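Local coordinates for protein arylmalonate decarboxylase (Bordetella bronchiseptica, PDB 3DTV) that catalyses the decarboxylation of 2-aryl-2-methylmalonates, taking up a proton and releasing carbon dioxide to give 2-arylpropionates, at residues I12-A17 with S36-G41; P21-R26 with L191-A196; G116-A121 with S142-G147; V120-A125 with R133-L138; T166-C171 with P198-R203. All blocks are in the same frame, centred on the assembly; numbering follows the deposited sequence.

How the contacts relate
Contacts 3 and 4 share Val120 and Ala121 and hold one beta-alpha-beta unit together: contact 3 is the backbone ladder between its strands, polar and partly open with two arginines at the surface, while contact 4 is the buried, wholly apolar seam beneath its helix. Contact 1, partly buried, repeats the strand pairing in the other sheet, about 29 Å away between centres and across the chain's centre from contact 3. Contact 5 lays two helices side by side, buried at two valines and wet at its rim. Partly buried contact 2 ties the two halves together through carboxylates. It touches contact 1 through Pro21 and Val13, and contact 5 where Leu167 packs on Leu191, Thr193 and Ala196.

Contact 1 (I12-A17 with S36-G41); sequences IVPPAA and SGLGLG
Ile12 and Val13 run alongside Ser36 and Gly37 as neighbouring parallel strands, the two strands of a beta-alpha-beta crossover whose helix is 20-25; strand 33-37 forms an outer edge of this four-stranded sheet. The polar part is backbone alone. Val13 N donates to Ser36 O at 3.0 Å, and Leu38 N returns a bond to Val13 O at 3.2 Å, coming from above the carbonyl plane, 47° out of it. The same two oxygens also receive CA-H contacts, Ile12 CA lying 3.3 Å from Ser36 O and Gly37 CA 3.2 Å from Val13 O.

The apolar part splits in two. On the face shared by Ile12 and Ser36, Ile12 turns CG1 anti to its own carbonyl carbon (chi1 -55°), which swings CG2 over to Leu38, 3.6 Å from its CG; the leucine lies nearly square across the isoleucine. Helix 48-64 covers this face, where His58 ND1 is hydrogen-bonded to Ser36 OG and Leu62 packs on both residues.

Past the strand ends, prolines take over from bonds. Leu40 reaches back to touch Pro14, CD2 to CB 3.5 Å. Pro15 has no N-H to offer at the place of the next rung, and its ring carbon CD lies there instead, 3.8 Å from Leu38 O.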
# COMPACT_ATOMS: atom_id res chain seq x y z
N ILE D 12 -2.69 2.44 10.20
CA ILE D 12 -2.45 1.26 11.04
C ILE D 12 -1.46 0.37 10.30
O ILE D 12 -1.70 -0.01 9.15
CB ILE D 12 -3.77 0.46 11.31
CG1 ILE D 12 -4.87 1.38 11.93
CG2 ILE D 12 -3.51 -0.78 12.21
CD1 ILE D 12 -6.19 0.72 12.00
N VAL D 13 -0.32 0.07 10.91
CA VAL D 13 0.65 -0.78 10.27
C VAL D 13 1.16 -1.84 11.24
O VAL D 13 1.37 -1.58 12.43
CB VAL D 13 1.91 0.01 9.78
CG1 VAL D 13 1.57 1.08 8.72
CG2 VAL D 13 2.60 0.68 10.97
N PRO D 14 1.42 -3.04 10.73
CA PRO D 14 2.20 -3.97 11.57
C PRO D 14 3.69 -3.53 11.67
O PRO D 14 4.23 -2.91 10.75
CB PRO D 14 2.12 -5.29 10.79
CG PRO D 14 1.94 -4.94 9.41
CD PRO D 14 1.12 -3.61 9.40
N PRO D 15 4.37 -3.90 12.78
CA PRO D 15 5.74 -3.45 12.98
C PRO D 15 6.67 -3.75 11.84
O PRO D 15 7.62 -3.00 11.68
CB PRO D 15 6.16 -4.21 14.22
CG PRO D 15 4.85 -4.43 14.97
CD PRO D 15 3.89 -4.75 13.88
N ALA D 16 6.38 -4.73 10.99
CA ALA D 16 7.26 -5.03 9.84
C ALA D 16 7.13 -4.00 8.73
O ALA D 16 7.93 -3.99 7.79
CB ALA D 16 6.98 -6.43 9.27
N ALA D 17 6.09 -3.15 8.81
CA ALA D 17 5.96 -2.05 7.85
C ALA D 17 6.00 -0.70 8.58
O ALA D 17 5.32 0.21 8.17
CB ALA D 17 4.65 -2.18 7.02
N SER D 36 -0.37 3.73 14.12
CA SER D 36 -0.73 2.86 15.22
C SER D 36 -0.28 1.46 14.84
O SER D 36 -0.64 0.92 13.77
CB SER D 36 -2.23 2.89 15.51
OG SER D 36 -2.51 2.33 16.77
N GLY D 37 0.53 0.87 15.70
CA GLY D 37 1.09 -0.42 15.38
C GLY D 37 0.17 -1.46 15.93
O GLY D 37 -0.09 -1.47 17.15
N LEU D 38 -0.31 -2.33 15.05
CA LEU D 38 -1.08 -3.49 15.47
C LEU D 38 -0.22 -4.21 16.53
O LEU D 38 1.07 -4.23 16.44
CB LEU D 38 -1.33 -4.42 14.28
CG LEU D 38 -2.40 -4.06 13.28
CD1 LEU D 38 -2.25 -4.82 11.94
CD2 LEU D 38 -3.79 -4.27 13.90
N GLY D 39 -0.91 -4.81 17.50
CA GLY D 39 -0.25 -5.49 18.60
C GLY D 39 0.51 -6.76 18.16
O GLY D 39 0.71 -7.68 18.98
N LEU D 40 0.95 -6.79 16.90
CA LEU D 40 1.52 -8.03 16.32
C LEU D 40 2.86 -8.49 16.88
O LEU D 40 3.18 -9.70 16.89
CB LEU D 40 1.65 -7.89 14.79
CG LEU D 40 0.58 -8.53 13.92
CD1 LEU D 40 -0.78 -8.69 14.56
CD2 LEU D 40 0.56 -7.91 12.56
N GLY D 41 3.66 -7.53 17.34
CA GLY D 41 4.92 -7.85 18.00
C GLY D 41 4.73 -8.30 19.44
O GLY D 41 5.69 -8.69 20.10

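Contact 2 (P21-R26 with L191-A196); sequences PADGAR and LLTLDA
Asp23 drives its carboxylate into the loop 191-196, and this is the tight, buried end of the contact. Two protein donors reach OD2 on its syn side, Thr193 OG1 at 2.7 Å and Thr193 N at 2.9 Å, both tilted out of the carboxylate plane, the amide by 31°. A water is the third donor, 2.9 Å from Asp23 OD2, and it also donates to Leu191 O. The other oxygen, OD1, is held more loosely, with weak bonds from Thr193 N and from Leu194 N, the latter 3.4 Å long. Having CG anti to N (chi1 -150°) carries the aspartate's end to the loop, and there the bonds to both oxygens fix the rotation of the carboxylate. Thr193 OG1 is itself tied to Ser210 OG, while Pro213 of helix 211-223 packs on Asp23, Thr193 and Leu194. Buried Leu194 belongs to this packed part too, its CD1 3.3 Å from Arg26 CD.

The two segments belong to different halves of the molecule. Helix 20-25 connects strands of the first parallel sheet, and the loop follows strand 183-186 of the second, so the bonds cross between the two alpha/beta domains of the aspartate/glutamate racemase superfamily fold.

The grip slackens at the Arg26 guanidinium. Its salt bridge to Asp195 rests on weak bonds: NH1 to OD1 is 3.1 Å and NH2 to OD2 3.2 Å. The guanidinium and carboxylate planes stand 87° apart, Asp195 OD2 lying at the guanidinium edge, in its plane. Tyr233 OH is a further, weak partner of NH1. Exposed Leu192 forms another open rim, its CD2 3.8 Å from Asp23 CB.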
# COMPACT_ATOMS: atom_id res chain seq x y z
N PRO D 21 4.42 4.69 6.50
CA PRO D 21 3.84 6.02 6.55
C PRO D 21 4.80 7.11 6.04
O PRO D 21 4.36 8.03 5.36
CB PRO D 21 3.53 6.19 8.04
CG PRO D 21 3.25 4.81 8.51
CD PRO D 21 4.32 4.02 7.80
N ALA D 22 6.08 7.02 6.40
CA ALA D 22 7.07 8.05 6.06
C ALA D 22 7.42 8.04 4.56
O ALA D 22 7.90 9.06 3.99
CB ALA D 22 8.35 7.91 6.92
N ASP D 23 7.18 6.90 3.93
CA ASP D 23 7.32 6.77 2.50
C ASP D 23 6.35 7.66 1.74
O ASP D 23 6.74 8.36 0.79
CB ASP D 23 7.17 5.31 2.06
CG ASP D 23 7.98 5.00 0.80
OD1 ASP D 23 8.79 5.85 0.38
OD2 ASP D 23 7.80 3.91 0.22
N GLY D 24 5.08 7.66 2.14
CA GLY D 24 4.11 8.58 1.56
C GLY D 24 4.23 10.00 2.09
O GLY D 24 4.03 10.97 1.35
N ALA D 25 4.55 10.13 3.38
CA ALA D 25 4.70 11.47 3.97
C ALA D 25 5.71 12.34 3.20
O ALA D 25 5.60 13.57 3.17
CB ALA D 25 5.10 11.38 5.44
N ARG D 26 6.70 11.69 2.60
CA ARG D 26 7.68 12.37 1.75
C ARG D 26 7.01 13.22 0.65
O ARG D 26 7.51 14.30 0.30
CB ARG D 26 8.62 11.37 1.12
CG ARG D 26 9.94 12.06 0.68
CD ARG D 26 10.54 11.58 -0.61
NE ARG D 26 11.29 10.33 -0.50
CZ ARG D 26 12.41 10.05 -1.16
NH1 ARG D 26 12.98 10.96 -1.94
NH2 ARG D 26 13.00 8.85 -1.01
N LEU D 191 11.34 -1.32 2.77
CA LEU D 191 12.26 -0.26 2.35
C LEU D 191 11.43 0.90 1.89
O LEU D 191 10.26 0.71 1.52
CB LEU D 191 13.09 -0.71 1.15
CG LEU D 191 14.26 0.22 0.75
CD1 LEU D 191 15.46 -0.12 1.67
CD2 LEU D 191 14.61 0.12 -0.71
N LEU D 192 12.00 2.10 1.94
CA LEU D 192 11.40 3.26 1.29
C LEU D 192 11.47 3.08 -0.22
O LEU D 192 12.52 2.76 -0.76
CB LEU D 192 12.10 4.56 1.74
CG LEU D 192 12.04 4.76 3.29
CD1 LEU D 192 13.02 5.88 3.76
CD2 LEU D 192 10.64 5.06 3.67
N THR D 193 10.35 3.29 -0.90
CA THR D 193 10.21 2.88 -2.32
C THR D 193 10.13 4.07 -3.28
O THR D 193 10.32 3.90 -4.52
CB THR D 193 8.94 1.98 -2.54
OG1 THR D 193 7.77 2.73 -2.25
CG2 THR D 193 8.92 0.78 -1.63
N LEU D 194 9.85 5.28 -2.75
CA LEU D 194 9.65 6.46 -3.61
C LEU D 194 10.74 6.65 -4.69
O LEU D 194 10.44 7.03 -5.81
CB LEU D 194 9.55 7.74 -2.77
CG LEU D 194 8.23 8.46 -2.52
CD1 LEU D 194 8.53 9.95 -2.72
CD2 LEU D 194 7.14 7.99 -3.50
N ASP D 195 12.00 6.41 -4.36
CA ASP D 195 13.08 6.67 -5.31
C ASP D 195 13.15 5.64 -6.42
O ASP D 195 13.73 5.89 -7.45
CB ASP D 195 14.43 6.79 -4.59
CG ASP D 195 14.59 8.12 -3.88
OD1 ASP D 195 13.89 9.12 -4.21
OD2 ASP D 195 15.42 8.16 -2.98
N ALA D 196 12.54 4.48 -6.21
CA ALA D 196 12.57 3.45 -7.24
C ALA D 196 11.55 3.74 -8.36
O ALA D 196 11.67 3.23 -9.48
CB ALA D 196 12.32 2.10 -6.63
O HOH W 1 7.64 1.50 1.82

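Contact 3 (G116-A121 with S142-G147); sequences GVRRVA and SLVPTG
Val120 O accepts from Thr146 N at 2.9 Å, the donor lying above the carbonyl plane, and Pro145 CA adds a CA-H contact at 3.4 Å. Thr146 OG1 also comes close, but its strongest partner is Ser181 OG.

One step back along the ladder, Val120 N donates to Val144 O at 3.0 Å. Val144 N then meets Arg118 O at 2.8 Å, almost straight (170° at the hydrogen).

Two arginines flank Val144. Arg118 bends at chi2 (112°) so that NE donates to Ser142 O at 3.0 Å, the oxygen at the guanidinium edge, 18° out of its plane, while Val144 CG2 sits 3.7 Å above the centre of one face. Arg119 runs beside Val144 and points the same way, with Val144 CG1 over one face of the Arg119 guanidinium and Thr146 CG2 3.5 Å from NH1; its charge is paired with Asp180.

Ser142, at positive phi, ends helix 128-140 in a Schellman motif, and the chain goes straight into strand 144-150. This is how a beta-alpha-beta crossover closes: its second strand returns parallel to the first, 119-124, here as the edge of the second sheet.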
# COMPACT_ATOMS: atom_id res chain seq x y z
N GLY D 116 -5.07 4.29 -15.34
CA GLY D 116 -5.62 3.55 -16.48
C GLY D 116 -4.88 2.27 -16.83
O GLY D 116 -4.80 1.90 -17.99
N VAL D 117 -4.34 1.59 -15.82
CA VAL D 117 -3.68 0.29 -16.02
C VAL D 117 -4.68 -0.89 -15.88
O VAL D 117 -5.45 -0.95 -14.93
CB VAL D 117 -2.55 0.10 -15.02
CG1 VAL D 117 -2.06 -1.34 -15.02
CG2 VAL D 117 -1.41 1.08 -15.34
N ARG D 118 -4.68 -1.80 -16.85
CA ARG D 118 -5.47 -3.02 -16.78
C ARG D 118 -4.58 -4.24 -16.67
O ARG D 118 -4.91 -5.19 -15.96
CB ARG D 118 -6.34 -3.18 -18.01
CG ARG D 118 -7.12 -4.48 -18.02
CD ARG D 118 -8.61 -4.24 -17.87
NE ARG D 118 -9.34 -5.50 -17.77
CZ ARG D 118 -9.37 -6.43 -18.73
NH1 ARG D 118 -8.69 -6.25 -19.87
NH2 ARG D 118 -10.08 -7.56 -18.55
N ARG D 119 -3.45 -4.23 -17.38
CA ARG D 119 -2.53 -5.35 -17.32
C ARG D 119 -1.39 -4.99 -16.39
O ARG D 119 -0.60 -4.09 -16.67
CB ARG D 119 -2.03 -5.75 -18.72
CG ARG D 119 -3.16 -6.21 -19.64
CD ARG D 119 -2.67 -6.89 -20.93
NE ARG D 119 -3.27 -8.23 -20.99
CZ ARG D 119 -2.59 -9.37 -20.93
NH1 ARG D 119 -1.25 -9.35 -20.88
NH2 ARG D 119 -3.26 -10.53 -20.96
N VAL D 120 -1.33 -5.67 -15.26
CA VAL D 120 -0.41 -5.25 -14.22
C VAL D 120 0.60 -6.34 -13.83
O VAL D 120 0.22 -7.46 -13.50
CB VAL D 120 -1.20 -4.70 -13.00
CG1 VAL D 120 -2.23 -5.73 -12.51
CG2 VAL D 120 -0.27 -4.27 -11.94
N ALA D 121 1.89 -6.02 -13.91
CA ALA D 121 2.93 -6.92 -13.45
C ALA D 121 3.17 -6.71 -11.96
O ALA D 121 3.08 -5.57 -11.47
CB ALA D 121 4.22 -6.72 -14.24
N SER D 142 -11.22 -6.55 -11.52
CA SER D 142 -11.22 -6.28 -12.97
C SER D 142 -9.86 -6.06 -13.62
O SER D 142 -9.77 -5.63 -14.78
CB SER D 142 -12.19 -5.14 -13.33
OG SER D 142 -13.54 -5.54 -13.11
N LEU D 143 -8.79 -6.34 -12.87
CA LEU D 143 -7.43 -6.23 -13.41
C LEU D 143 -6.99 -7.57 -14.01
O LEU D 143 -7.58 -8.62 -13.72
CB LEU D 143 -6.45 -5.76 -12.33
CG LEU D 143 -6.36 -4.25 -12.10
CD1 LEU D 143 -6.95 -3.48 -13.29
CD2 LEU D 143 -7.06 -3.83 -10.82
N VAL D 144 -5.95 -7.52 -14.85
CA VAL D 144 -5.30 -8.73 -15.33
C VAL D 144 -3.86 -8.76 -14.80
O VAL D 144 -2.96 -8.13 -15.36
CB VAL D 144 -5.31 -8.85 -16.88
CG1 VAL D 144 -4.71 -10.17 -17.34
CG2 VAL D 144 -6.72 -8.70 -17.41
N PRO D 145 -3.64 -9.48 -13.69
CA PRO D 145 -2.29 -9.77 -13.23
C PRO D 145 -1.52 -10.54 -14.30
O PRO D 145 -2.02 -11.53 -14.82
CB PRO D 145 -2.52 -10.67 -12.02
CG PRO D 145 -3.87 -10.39 -11.58
CD PRO D 145 -4.67 -10.03 -12.78
N THR D 146 -0.30 -10.07 -14.61
CA THR D 146 0.54 -10.67 -15.65
C THR D 146 1.79 -11.32 -15.00
O THR D 146 1.66 -12.32 -14.30
CB THR D 146 0.94 -9.65 -16.73
OG1 THR D 146 1.61 -8.54 -16.10
CG2 THR D 146 -0.30 -9.16 -17.50
N GLY D 147 2.98 -10.77 -15.22
CA GLY D 147 4.20 -11.29 -14.58
C GLY D 147 4.19 -11.19 -13.05
O GLY D 147 3.40 -10.45 -12.47

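Contact 4 (V120-A125 with R133-L138); sequences VALATA and RLAAFL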
# COMPACT_ATOMS: atom_id res chain seq x y z
N VAL D 120 -1.33 -5.67 -15.26
CA VAL D 120 -0.41 -5.25 -14.22
C VAL D 120 0.60 -6.34 -13.83
O VAL D 120 0.22 -7.46 -13.50
CB VAL D 120 -1.20 -4.70 -13.00
CG1 VAL D 120 -2.23 -5.73 -12.51
CG2 VAL D 120 -0.27 -4.27 -11.94
N ALA D 121 1.89 -6.02 -13.91
CA ALA D 121 2.93 -6.92 -13.45
C ALA D 121 3.17 -6.71 -11.96
O ALA D 121 3.08 -5.57 -11.47
CB ALA D 121 4.22 -6.72 -14.24
N LEU D 122 3.48 -7.80 -11.25
CA LEU D 122 3.60 -7.75 -9.80
C LEU D 122 5.06 -7.82 -9.37
O LEU D 122 5.83 -8.67 -9.83
CB LEU D 122 2.76 -8.88 -9.17
CG LEU D 122 1.29 -9.08 -9.63
CD1 LEU D 122 0.63 -10.19 -8.80
CD2 LEU D 122 0.51 -7.79 -9.50
N ALA D 123 5.45 -6.91 -8.49
CA ALA D 123 6.80 -6.97 -7.88
C ALA D 123 6.66 -6.82 -6.36
O ALA D 123 6.33 -5.75 -5.86
CB ALA D 123 7.73 -5.87 -8.45
N THR D 124 6.90 -7.91 -5.64
CA THR D 124 6.61 -7.94 -4.20
C THR D 124 7.77 -8.55 -3.39
O THR D 124 8.85 -8.84 -3.95
CB THR D 124 5.33 -8.73 -3.91
OG1 THR D 124 5.58 -10.12 -4.11
CG2 THR D 124 4.13 -8.27 -4.82
N ALA D 125 7.58 -8.65 -2.06
CA ALA D 125 8.42 -9.49 -1.19
C ALA D 125 7.54 -10.56 -0.48
O ALA D 125 7.75 -10.91 0.68
CB ALA D 125 9.20 -8.67 -0.20
N ARG D 133 -2.74 -14.87 -3.92
CA ARG D 133 -3.96 -14.19 -3.35
C ARG D 133 -4.00 -12.70 -3.75
O ARG D 133 -5.08 -12.15 -3.93
CB ARG D 133 -4.02 -14.37 -1.84
CG ARG D 133 -4.35 -15.78 -1.43
CD ARG D 133 -3.92 -16.00 0.01
NE ARG D 133 -4.21 -17.36 0.51
CZ ARG D 133 -5.44 -17.88 0.64
NH1 ARG D 133 -6.52 -17.17 0.30
NH2 ARG D 133 -5.61 -19.12 1.12
N LEU D 134 -2.83 -12.05 -3.87
CA LEU D 134 -2.76 -10.71 -4.47
C LEU D 134 -3.31 -10.68 -5.90
O LEU D 134 -4.13 -9.83 -6.25
CB LEU D 134 -1.32 -10.21 -4.53
CG LEU D 134 -1.04 -8.71 -4.32
CD1 LEU D 134 0.19 -8.22 -5.08
CD2 LEU D 134 -2.24 -7.81 -4.55
N ALA D 135 -2.82 -11.59 -6.74
CA ALA D 135 -3.31 -11.64 -8.11
C ALA D 135 -4.81 -11.80 -8.14
O ALA D 135 -5.50 -11.12 -8.92
CB ALA D 135 -2.63 -12.77 -8.92
N ALA D 136 -5.32 -12.74 -7.35
CA ALA D 136 -6.75 -13.05 -7.36
C ALA D 136 -7.57 -11.89 -6.79
O ALA D 136 -8.65 -11.62 -7.28
CB ALA D 136 -7.01 -14.30 -6.58
N PHE D 137 -7.05 -11.18 -5.78
CA PHE D 137 -7.70 -9.94 -5.36
C PHE D 137 -7.88 -8.95 -6.52
O PHE D 137 -8.98 -8.41 -6.73
CB PHE D 137 -6.92 -9.27 -4.25
CG PHE D 137 -7.43 -7.90 -3.89
CD1 PHE D 137 -8.49 -7.76 -3.01
CD2 PHE D 137 -6.84 -6.77 -4.42
CE1 PHE D 137 -8.97 -6.49 -2.66
CE2 PHE D 137 -7.31 -5.50 -4.07
CZ PHE D 137 -8.38 -5.37 -3.21
N LEU D 138 -6.78 -8.71 -7.24
CA LEU D 138 -6.76 -7.81 -8.39
C LEU D 138 -7.71 -8.26 -9.51
O LEU D 138 -8.49 -7.46 -10.01
CB LEU D 138 -5.34 -7.66 -8.95
CG LEU D 138 -4.31 -7.05 -8.00
CD1 LEU D 138 -2.87 -7.21 -8.55
CD2 LEU D 138 -4.61 -5.59 -7.58
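No flat group lies between Leu122 and its partners Leu134, Ala135 and Leu138; methyl groups make the whole interface, and the ring of Phe137 turns instead to Ser105 and Leu109 of helix 104-115. Leu122 is central. Its CG stands anti to the carbonyl carbon (chi1 -48°), and the two branches divide the helix between them: CD2 meets Leu138 CD1 at 3.6 Å, the closest approach here, while CD1 lies 4.2 Å from Ala135 CB and equally far from Leu134 CD1. The Leu122 and Leu138 side chains run antiparallel alongside each other.

At either end a smaller side chain adds to the row. Val120 CG1 comes to 4.3 Å from Leu138 CD1. Thr124 meets Leu134 tip to tip, CG2 to CD1 3.9 Å; its hydroxyl is turned aside to Asn131 ND2 and Tyr126 N, so the threonine shows the helix a methyl group.

Leu185 of strand 183-186 packs on Val120, Leu134 and Leu138, widening the same apolar floor. Helix and strand axes, 10.5 Å apart, run at 147° to each other. Such an amphipathic helix, running back over alternate residues of the strand before it, is characteristic of the beta-alpha-beta crossover in a parallel alpha/beta domain.

Contact 5 (T166-C171 with P198-R203); sequences TLVDLC and PEVERR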
# COMPACT_ATOMS: atom_id res chain seq x y z
N THR D 166 17.84 -2.63 -5.97
CA THR D 166 17.22 -3.96 -5.83
C THR D 166 15.77 -3.95 -6.27
O THR D 166 15.35 -4.87 -6.99
CB THR D 166 17.18 -4.38 -4.30
OG1 THR D 166 18.50 -4.27 -3.78
CG2 THR D 166 16.65 -5.82 -4.10
N LEU D 167 14.99 -2.95 -5.79
CA LEU D 167 13.62 -2.71 -6.29
C LEU D 167 13.48 -2.35 -7.76
O LEU D 167 12.50 -2.80 -8.39
CB LEU D 167 12.92 -1.63 -5.48
CG LEU D 167 12.98 -1.86 -3.94
CD1 LEU D 167 12.28 -0.70 -3.25
CD2 LEU D 167 12.33 -3.20 -3.56
N VAL D 168 14.40 -1.50 -8.28
CA VAL D 168 14.36 -1.16 -9.71
C VAL D 168 14.53 -2.47 -10.46
O VAL D 168 13.71 -2.81 -11.33
CB VAL D 168 15.48 -0.12 -10.13
CG1 VAL D 168 15.61 -0.01 -11.72
CG2 VAL D 168 15.22 1.25 -9.52
N ASP D 169 15.62 -3.21 -10.13
CA ASP D 169 15.89 -4.50 -10.75
C ASP D 169 14.68 -5.45 -10.69
O ASP D 169 14.40 -6.17 -11.66
CB ASP D 169 17.07 -5.17 -10.06
CG ASP D 169 17.41 -6.52 -10.68
OD1 ASP D 169 17.21 -7.54 -9.99
OD2 ASP D 169 17.82 -6.57 -11.85
N LEU D 170 14.02 -5.48 -9.56
CA LEU D 170 12.90 -6.40 -9.34
C LEU D 170 11.69 -6.10 -10.27
O LEU D 170 11.06 -7.02 -10.83
CB LEU D 170 12.40 -6.25 -7.88
CG LEU D 170 11.26 -7.19 -7.47
CD1 LEU D 170 11.72 -8.65 -7.47
CD2 LEU D 170 10.64 -6.80 -6.07
N CYS D 171 11.34 -4.79 -10.35
CA CYS D 171 10.26 -4.33 -11.21
C CYS D 171 10.58 -4.58 -12.66
O CYS D 171 9.69 -4.80 -13.46
CB CYS D 171 10.02 -2.83 -11.01
SG CYS D 171 9.36 -2.43 -9.43
N PRO D 198 10.27 6.69 -10.14
CA PRO D 198 10.63 7.40 -11.38
C PRO D 198 11.72 6.73 -12.18
O PRO D 198 11.77 6.90 -13.40
CB PRO D 198 11.15 8.75 -10.87
CG PRO D 198 11.65 8.48 -9.52
CD PRO D 198 10.56 7.52 -8.96
N GLU D 199 12.60 5.98 -11.51
CA GLU D 199 13.71 5.33 -12.21
C GLU D 199 13.26 4.12 -13.01
O GLU D 199 13.78 3.87 -14.07
CB GLU D 199 14.86 4.95 -11.26
CG GLU D 199 15.96 4.08 -11.91
CD GLU D 199 16.73 4.75 -13.08
OE1 GLU D 199 17.63 4.07 -13.67
OE2 GLU D 199 16.47 5.94 -13.42
N VAL D 200 12.27 3.38 -12.53
CA VAL D 200 11.79 2.27 -13.34
C VAL D 200 10.89 2.79 -14.47
O VAL D 200 10.85 2.19 -15.56
CB VAL D 200 11.08 1.16 -12.53
CG1 VAL D 200 11.72 0.99 -11.15
CG2 VAL D 200 9.66 1.48 -12.37
N GLU D 201 10.19 3.91 -14.23
CA GLU D 201 9.37 4.53 -15.27
C GLU D 201 10.24 5.17 -16.35
O GLU D 201 9.88 5.09 -17.50
CB GLU D 201 8.41 5.56 -14.70
CG GLU D 201 7.30 4.94 -13.90
CD GLU D 201 6.34 5.96 -13.32
OE1 GLU D 201 5.42 5.53 -12.59
OE2 GLU D 201 6.48 7.17 -13.58
N ARG D 202 11.34 5.83 -15.97
CA ARG D 202 12.41 6.26 -16.92
C ARG D 202 12.92 5.08 -17.75
O ARG D 202 12.99 5.16 -18.98
CB ARG D 202 13.59 6.91 -16.18
CG ARG D 202 14.75 7.42 -17.11
CD ARG D 202 16.10 6.90 -16.56
NE ARG D 202 17.18 7.81 -16.87
CZ ARG D 202 17.94 8.40 -15.95
NH1 ARG D 202 17.72 8.16 -14.65
NH2 ARG D 202 18.90 9.22 -16.33
N ARG D 203 13.25 3.97 -17.08
CA ARG D 203 13.71 2.76 -17.76
C ARG D 203 12.72 2.02 -18.63
O ARG D 203 13.09 1.54 -19.69
CB ARG D 203 14.38 1.80 -16.79
CG ARG D 203 15.80 2.22 -16.53
CD ARG D 203 16.55 1.27 -15.62
NE ARG D 203 16.82 -0.06 -16.28
CZ ARG D 203 17.44 -1.03 -15.60
NH1 ARG D 203 17.85 -0.78 -14.27
NH2 ARG D 203 17.64 -2.24 -16.22
O HOH W 2 18.14 -3.58 -13.09
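Val168 packs against Val200 where two helices flanking the second parallel sheet of this alpha/beta fold lie side by side. Helices 164-176 and 196-204 run the same general way, their axes 9.5 Å apart and crossing at -40°. The two valines lie alongside with their side chains pointing opposite ways: Val200 CG1 presses 3.7 Å from Val168 CA and stands 3.9 Å from Val168 CG2. That methyl is rotated off the staggered position (chi1 -34°) where it meets the Val168 backbone. Cys171, one turn on, adds CB to the same methyl, 4.2 Å away.

Charged residues close round Val168. The aliphatic CG of Glu199 covers Val168 CG2 at 3.8 Å, and Arg203 lies across the valine, its guanidinium nitrogen NH1 3.5 Å from CG1.

The next shell bonds these side chains. Glu199 OE2 accepts a salt-bridge bond from Arg202 NH1 on its syn side, which helps orient the carboxylate. On the inner side Cys171 rests on Ile184, Leu186 and Ala123, which seats its helix on the sheet. At the rim, Asp169 OD1 is paired with Arg173, while a water accepts from Arg203 NH1 at 3.1 Å and donates to Asp169 OD2 at 3.3 Å.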